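Local coordinates for protein 6-phospho-beta-glucosidase BglT (Thermotoga maritima, PDB 1UP7) that hydrolyses cellobiose 6'-phosphate to glucose 6-phosphate and glucose, using NAD and a manganese ion as cofactors, at residues F150-L155 and D331-I336; V236-N241 and H355-F360. All coordinates share one frame; numbering follows the deposited sequence.

Both contacts set a helix against a strand or the chain leading into one, yet their chemistry differs. Interaction 1 is partly buried and joins the helix 144-155 of the NAD-binding Rossmann half to the strand 333-341 of the C-terminal half; one amide-to-carbonyl hydrogen bond and a single valine methyl carry it. Interaction 2 stays within the C-terminal half, has all four of its touching residues buried, and is made of apolar side chains alone; a second subunit reaches more of its residues than it does in interaction 1. The helix 355-376 is common ground: its first turns, 355-360, form one side of interaction 2, while Arg369, further along, pairs with Asp331 of interaction 1. Their centres lie about 20 Å apart.

Interaction 1: F150-L155 and D331-I336; sequences FVRNYL and DYVLEI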
loop_
_atom_site.group_PDB
_atom_site.type_symbol
_atom_site.label_atom_id
_atom_site.label_comp_id
_atom_site.label_asym_id
_atom_site.label_seq_id
_atom_site.Cartn_x
_atom_site.Cartn_y
_atom_site.Cartn_z
ATOM N N PHE A 150 -12.052 7.353 -16.240
ATOM C CA PHE A 150 -11.625 8.610 -16.810
ATOM C C PHE A 150 -12.127 9.828 -16.008
ATOM O O PHE A 150 -11.320 10.712 -15.650
ATOM C CB PHE A 150 -12.079 8.666 -18.264
ATOM C CG PHE A 150 -11.893 9.997 -18.934
ATOM C CD1 PHE A 150 -10.616 10.508 -19.167
ATOM C CD2 PHE A 150 -13.007 10.709 -19.389
ATOM C CE1 PHE A 150 -10.439 11.737 -19.850
ATOM C CE2 PHE A 150 -12.857 11.914 -20.049
ATOM C CZ PHE A 150 -11.567 12.435 -20.298
ATOM N N VAL A 151 -13.426 9.865 -15.705
ATOM C CA VAL A 151 -13.979 10.977 -14.955
ATOM C C VAL A 151 -13.492 11.052 -13.500
ATOM O O VAL A 151 -13.124 12.144 -13.027
ATOM C CB VAL A 151 -15.509 11.010 -14.961
ATOM C CG1 VAL A 151 -16.009 12.215 -14.108
ATOM C CG2 VAL A 151 -16.051 11.072 -16.400
ATOM N N ARG A 152 -13.472 9.929 -12.799
ATOM C CA ARG A 152 -13.028 9.928 -11.395
ATOM C C ARG A 152 -11.545 10.239 -11.227
ATOM O O ARG A 152 -11.168 11.004 -10.337
ATOM C CB ARG A 152 -13.320 8.581 -10.733
ATOM C CG ARG A 152 -14.791 8.321 -10.542
ATOM C CD ARG A 152 -15.507 9.336 -9.672
ATOM N NE ARG A 152 -14.821 9.556 -8.402
ATOM C CZ ARG A 152 -15.008 8.828 -7.300
ATOM N NH1 ARG A 152 -15.843 7.801 -7.276
ATOM N NH2 ARG A 152 -14.337 9.127 -6.211
ATOM N N ASN A 153 -10.711 9.648 -12.086
ATOM C CA ASN A 153 -9.267 9.699 -11.877
ATOM C C ASN A 153 -8.503 10.710 -12.716
ATOM O O ASN A 153 -7.368 11.034 -12.411
ATOM C CB ASN A 153 -8.680 8.281 -12.007
ATOM C CG ASN A 153 -9.060 7.402 -10.820
ATOM O OD1 ASN A 153 -9.298 7.909 -9.722
ATOM N ND2 ASN A 153 -9.138 6.098 -11.040
ATOM N N TYR A 154 -9.112 11.215 -13.777
ATOM C CA TYR A 154 -8.419 12.162 -14.638
ATOM C C TYR A 154 -9.136 13.511 -14.680
ATOM O O TYR A 154 -8.490 14.526 -14.562
ATOM C CB TYR A 154 -8.194 11.580 -16.033
ATOM C CG TYR A 154 -7.303 10.357 -16.007
ATOM C CD1 TYR A 154 -7.826 9.117 -15.654
ATOM C CD2 TYR A 154 -5.919 10.459 -16.279
ATOM C CE1 TYR A 154 -7.028 7.990 -15.598
ATOM C CE2 TYR A 154 -5.107 9.334 -16.221
ATOM C CZ TYR A 154 -5.675 8.107 -15.882
ATOM O OH TYR A 154 -4.927 6.974 -15.848
ATOM N N LEU A 155 -10.474 13.530 -14.807
ATOM C CA LEU A 155 -11.207 14.803 -14.618
ATOM C C LEU A 155 -11.427 15.125 -13.138
ATOM O O LEU A 155 -11.683 16.267 -12.787
ATOM C CB LEU A 155 -12.533 14.824 -15.369
ATOM C CG LEU A 155 -12.503 14.302 -16.817
ATOM C CD1 LEU A 155 -13.891 14.417 -17.383
ATOM C CD2 LEU A 155 -11.480 15.045 -17.730
ATOM N N ASP A 331 -7.244 3.167 -5.926
ATOM C CA ASP A 331 -7.671 4.055 -7.003
ATOM C C ASP A 331 -8.257 3.325 -8.209
ATOM O O ASP A 331 -8.759 3.986 -9.113
ATOM C CB ASP A 331 -6.503 4.938 -7.471
ATOM C CG ASP A 331 -5.274 4.113 -7.816
ATOM O OD1 ASP A 331 -5.188 3.524 -8.913
ATOM O OD2 ASP A 331 -4.357 3.920 -6.999
ATOM N N TYR A 332 -8.193 1.996 -8.263
ATOM C CA TYR A 332 -8.860 1.297 -9.383
ATOM C C TYR A 332 -10.348 1.587 -9.287
ATOM O O TYR A 332 -10.961 1.331 -8.233
ATOM C CB TYR A 332 -8.663 -0.214 -9.324
ATOM C CG TYR A 332 -7.401 -0.798 -9.956
ATOM C CD1 TYR A 332 -6.209 -0.048 -10.080
ATOM C CD2 TYR A 332 -7.400 -2.122 -10.409
ATOM C CE1 TYR A 332 -5.052 -0.614 -10.653
ATOM C CE2 TYR A 332 -6.252 -2.698 -11.005
ATOM C CZ TYR A 332 -5.090 -1.942 -11.103
ATOM O OH TYR A 332 -3.986 -2.535 -11.625
ATOM N N VAL A 333 -10.938 2.153 -10.344
ATOM C CA VAL A 333 -12.401 2.116 -10.461
ATOM C C VAL A 333 -12.827 0.667 -10.730
ATOM O O VAL A 333 -12.327 0.024 -11.674
ATOM C CB VAL A 333 -12.937 3.055 -11.574
ATOM C CG1 VAL A 333 -14.370 2.714 -11.936
ATOM C CG2 VAL A 333 -12.803 4.550 -11.143
ATOM N N LEU A 334 -13.713 0.158 -9.880
ATOM C CA LEU A 334 -14.255 -1.177 -10.007
ATOM C C LEU A 334 -15.777 -1.111 -9.985
ATOM O O LEU A 334 -16.358 -0.097 -9.599
ATOM C CB LEU A 334 -13.787 -2.051 -8.831
ATOM C CG LEU A 334 -12.274 -2.184 -8.662
ATOM C CD1 LEU A 334 -11.968 -2.943 -7.368
ATOM C CD2 LEU A 334 -11.644 -2.829 -9.887
ATOM N N GLU A 335 -16.407 -2.209 -10.383
ATOM C CA GLU A 335 -17.848 -2.385 -10.206
ATOM C C GLU A 335 -18.038 -3.293 -8.973
ATOM O O GLU A 335 -17.657 -4.456 -9.000
ATOM C CB GLU A 335 -18.445 -2.967 -11.503
ATOM C CG GLU A 335 -19.955 -3.150 -11.512
ATOM C CD GLU A 335 -20.476 -3.572 -12.888
ATOM O OE1 GLU A 335 -20.558 -4.788 -13.177
ATOM O OE2 GLU A 335 -20.791 -2.658 -13.690
ATOM N N ILE A 336 -18.594 -2.738 -7.901
ATOM C CA ILE A 336 -18.547 -3.325 -6.548
ATOM C C ILE A 336 -19.771 -2.862 -5.745
ATOM O O ILE A 336 -20.342 -1.802 -6.048
ATOM C CB ILE A 336 -17.235 -2.916 -5.787
ATOM C CG1 ILE A 336 -16.977 -1.390 -5.931
ATOM C CG2 ILE A 336 -16.024 -3.742 -6.267
ATOM C CD1 ILE A 336 -15.715 -0.851 -5.146
#
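Asn153 carries its CG beside the backbone N and anti to the carbonyl carbon (chi1 -71°), which sends the amide from the helix toward Asp331, while Val333 sets CG2 beside its own backbone N, where it faces Asn153 and Arg152. The amide ND2 donates to the backbone O of Asp331 at 2.9 Å. The donor lies nearly along the C=O axis, but the N-H...O angle is 144° and the acceptor sits 21° out of the amide plane, so the bond is noticeably bent. ND2 also donates to OE2 of Glu149, one turn earlier, and OD1 accepts from NE of Arg320 on the neighbouring strand, so partners at both ends fix the flip of the amide. This polar tie spans the two halves of a family 4 glycosidase: the helix 144-155 belongs to the Rossmann-type NAD-binding part, the strand 333-341 to the C-terminal part. Glu149 doubles the link, its OE1 accepting from the backbone N of Val333. Beside the bond, Val333 CG2 lies 4.0 Å from Asn153 ND2 and 4.1 Å from Arg152 CB, the side chains of Asn153 and Val333 sliding past each other in opposite directions. With an alanine at Asn153, the Asp331 carbonyl, Glu149 OE2 and Arg320 NE would probably each lose a partner, and a gap would open beside the Val333 methyl. The Asp331 carboxylate turns to Arg369 of the helix 355-376 in a salt bridge.

Interaction 2: V236-N241 and H355-F360; sequences VRLIVN and HFALSF
Val236 and Leu238 press on Phe356 and Ala357 where the last residue of the helix 230-236 and the chain running into strand 239-240 meet the first turn of the helix 355-376, an apolar packing of a helix end and the following loop on a helix start, within the family 4 C-terminal domain. The clearest interaction is a CH-pi contact: Val236 CG1 stands over one face of the Phe356 ring, 4.1 Å from its centroid and 22° off the normal, shifted toward the rim at CD2 and CE2. Phe356 holds CG anti to its backbone N (chi1 -177°), which carries the ring across to Val236, the two side chains crossing at about a right angle. The rest is aliphatic packing. Leu238 CD1 meets Phe356 CD2 obliquely at 4.1 Å, and the same methyl reaches Ala357 CB at 4.0 Å, so one leucine branch bridges two successive helix residues. Phe197 of strand 195-203 packs on both Leu238 and Ala357, extending the apolar layer. No hydrogen bond joins the two segments; Val236 O accepts from Lys385 NZ of a second subunit, which also packs on Phe356, and Asp354 OD1 takes the backbone N-H of Phe356. Within the helix, Ser359 OG donates to Phe356 O at 2.6 Å, tilted 24° from the carbonyl plane.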
loop_
_atom_site.group_PDB
_atom_site.type_symbol
_atom_site.label_atom_id
_atom_site.label_comp_id
_atom_site.label_asym_id
_atom_site.label_seq_id
_atom_site.Cartn_x
_atom_site.Cartn_y
_atom_site.Cartn_z
ATOM N N VAL A 236 -12.888 -22.920 -11.714
ATOM C CA VAL A 236 -12.665 -21.514 -11.511
ATOM C C VAL A 236 -13.333 -21.041 -10.217
ATOM O O VAL A 236 -12.844 -20.124 -9.565
ATOM C CB VAL A 236 -13.238 -20.715 -12.699
ATOM C CG1 VAL A 236 -13.166 -19.226 -12.452
ATOM C CG2 VAL A 236 -12.516 -21.077 -13.996
ATOM N N ARG A 237 -14.454 -21.665 -9.873
ATOM C CA ARG A 237 -15.239 -21.332 -8.669
ATOM C C ARG A 237 -15.612 -19.847 -8.540
ATOM O O ARG A 237 -15.618 -19.272 -7.457
ATOM C CB ARG A 237 -14.590 -21.858 -7.379
ATOM C CG ARG A 237 -14.607 -23.361 -7.252
ATOM C CD ARG A 237 -14.480 -23.845 -5.807
ATOM N NE ARG A 237 -15.783 -24.106 -5.163
ATOM C CZ ARG A 237 -16.961 -24.262 -5.800
ATOM N NH1 ARG A 237 -17.052 -24.175 -7.123
ATOM N NH2 ARG A 237 -18.066 -24.500 -5.104
ATOM N N LEU A 238 -15.942 -19.247 -9.665
ATOM C CA LEU A 238 -16.442 -17.877 -9.735
ATOM C C LEU A 238 -17.606 -17.866 -10.728
ATOM O O LEU A 238 -17.589 -18.563 -11.775
ATOM C CB LEU A 238 -15.377 -16.884 -10.262
ATOM C CG LEU A 238 -14.060 -16.605 -9.516
ATOM C CD1 LEU A 238 -13.130 -15.671 -10.331
ATOM C CD2 LEU A 238 -14.359 -16.004 -8.150
ATOM N N ILE A 239 -18.629 -17.085 -10.418
ATOM C CA ILE A 239 -19.658 -16.862 -11.418
ATOM C C ILE A 239 -19.196 -15.656 -12.204
ATOM O O ILE A 239 -18.870 -14.622 -11.652
ATOM C CB ILE A 239 -21.081 -16.638 -10.818
ATOM C CG1 ILE A 239 -21.587 -17.884 -10.112
ATOM C CG2 ILE A 239 -22.086 -16.255 -11.917
ATOM C CD1 ILE A 239 -22.324 -17.595 -8.866
ATOM N N VAL A 240 -19.149 -15.812 -13.511
ATOM C CA VAL A 240 -18.452 -14.890 -14.371
ATOM C C VAL A 240 -19.431 -14.038 -15.198
ATOM O O VAL A 240 -20.452 -14.507 -15.658
ATOM C CB VAL A 240 -17.443 -15.668 -15.257
ATOM C CG1 VAL A 240 -18.099 -16.301 -16.536
ATOM C CG2 VAL A 240 -16.335 -14.782 -15.630
ATOM N N ASN A 241 -19.141 -12.761 -15.348
ATOM C CA ASN A 241 -19.896 -11.919 -16.301
ATOM C C ASN A 241 -19.875 -12.586 -17.688
ATOM O O ASN A 241 -18.845 -13.037 -18.136
ATOM C CB ASN A 241 -19.282 -10.514 -16.345
ATOM C CG ASN A 241 -20.127 -9.474 -17.131
ATOM O OD1 ASN A 241 -20.454 -9.649 -18.312
ATOM N ND2 ASN A 241 -20.434 -8.355 -16.473
ATOM N N HIS A 355 -7.086 -14.599 -7.759
ATOM C CA HIS A 355 -6.010 -14.305 -8.723
ATOM C C HIS A 355 -6.499 -14.399 -10.153
ATOM O O HIS A 355 -6.053 -13.641 -11.005
ATOM C CB HIS A 355 -4.793 -15.224 -8.535
ATOM C CG HIS A 355 -4.176 -15.131 -7.174
ATOM N ND1 HIS A 355 -3.823 -16.241 -6.435
ATOM C CD2 HIS A 355 -3.856 -14.056 -6.414
ATOM C CE1 HIS A 355 -3.326 -15.854 -5.276
ATOM N NE2 HIS A 355 -3.322 -14.535 -5.244
ATOM N N PHE A 356 -7.427 -15.319 -10.412
ATOM C CA PHE A 356 -7.980 -15.528 -11.758
ATOM C C PHE A 356 -8.704 -14.271 -12.197
ATOM O O PHE A 356 -8.519 -13.775 -13.308
ATOM C CB PHE A 356 -8.981 -16.689 -11.766
ATOM C CG PHE A 356 -9.552 -17.018 -13.122
ATOM C CD1 PHE A 356 -8.901 -17.909 -13.975
ATOM C CD2 PHE A 356 -10.755 -16.443 -13.554
ATOM C CE1 PHE A 356 -9.441 -18.242 -15.215
ATOM C CE2 PHE A 356 -11.288 -16.757 -14.799
ATOM C CZ PHE A 356 -10.625 -17.670 -15.637
ATOM N N ALA A 357 -9.541 -13.750 -11.322
ATOM C CA ALA A 357 -10.183 -12.460 -11.577
ATOM C C ALA A 357 -9.164 -11.298 -11.718
ATOM O O ALA A 357 -9.306 -10.455 -12.602
ATOM C CB ALA A 357 -11.222 -12.144 -10.515
ATOM N N LEU A 358 -8.156 -11.254 -10.853
ATOM C CA LEU A 358 -7.152 -10.182 -10.922
ATOM C C LEU A 358 -6.376 -10.204 -12.262
ATOM O O LEU A 358 -6.042 -9.152 -12.781
ATOM C CB LEU A 358 -6.204 -10.241 -9.726
ATOM C CG LEU A 358 -6.625 -9.362 -8.541
ATOM C CD1 LEU A 358 -8.076 -9.586 -8.116
ATOM C CD2 LEU A 358 -5.670 -9.500 -7.347
ATOM N N SER A 359 -6.122 -11.386 -12.834
ATOM C CA SER A 359 -5.393 -11.449 -14.088
ATOM C C SER A 359 -6.115 -10.604 -15.134
ATOM O O SER A 359 -5.466 -9.839 -15.877
ATOM C CB SER A 359 -5.217 -12.871 -14.599
ATOM O OG SER A 359 -6.470 -13.478 -14.919
ATOM N N PHE A 360 -7.444 -10.707 -15.185
ATOM C CA PHE A 360 -8.193 -9.864 -16.123
ATOM C C PHE A 360 -8.292 -8.405 -15.677
ATOM O O PHE A 360 -8.057 -7.520 -16.476
ATOM C CB PHE A 360 -9.595 -10.411 -16.405
ATOM C CG PHE A 360 -9.586 -11.782 -17.031
ATOM C CD1 PHE A 360 -9.339 -11.936 -18.399
ATOM C CD2 PHE A 360 -9.819 -12.905 -16.254
ATOM C CE1 PHE A 360 -9.324 -13.200 -18.974
ATOM C CE2 PHE A 360 -9.817 -14.168 -16.822
ATOM C CZ PHE A 360 -9.557 -14.312 -18.176
#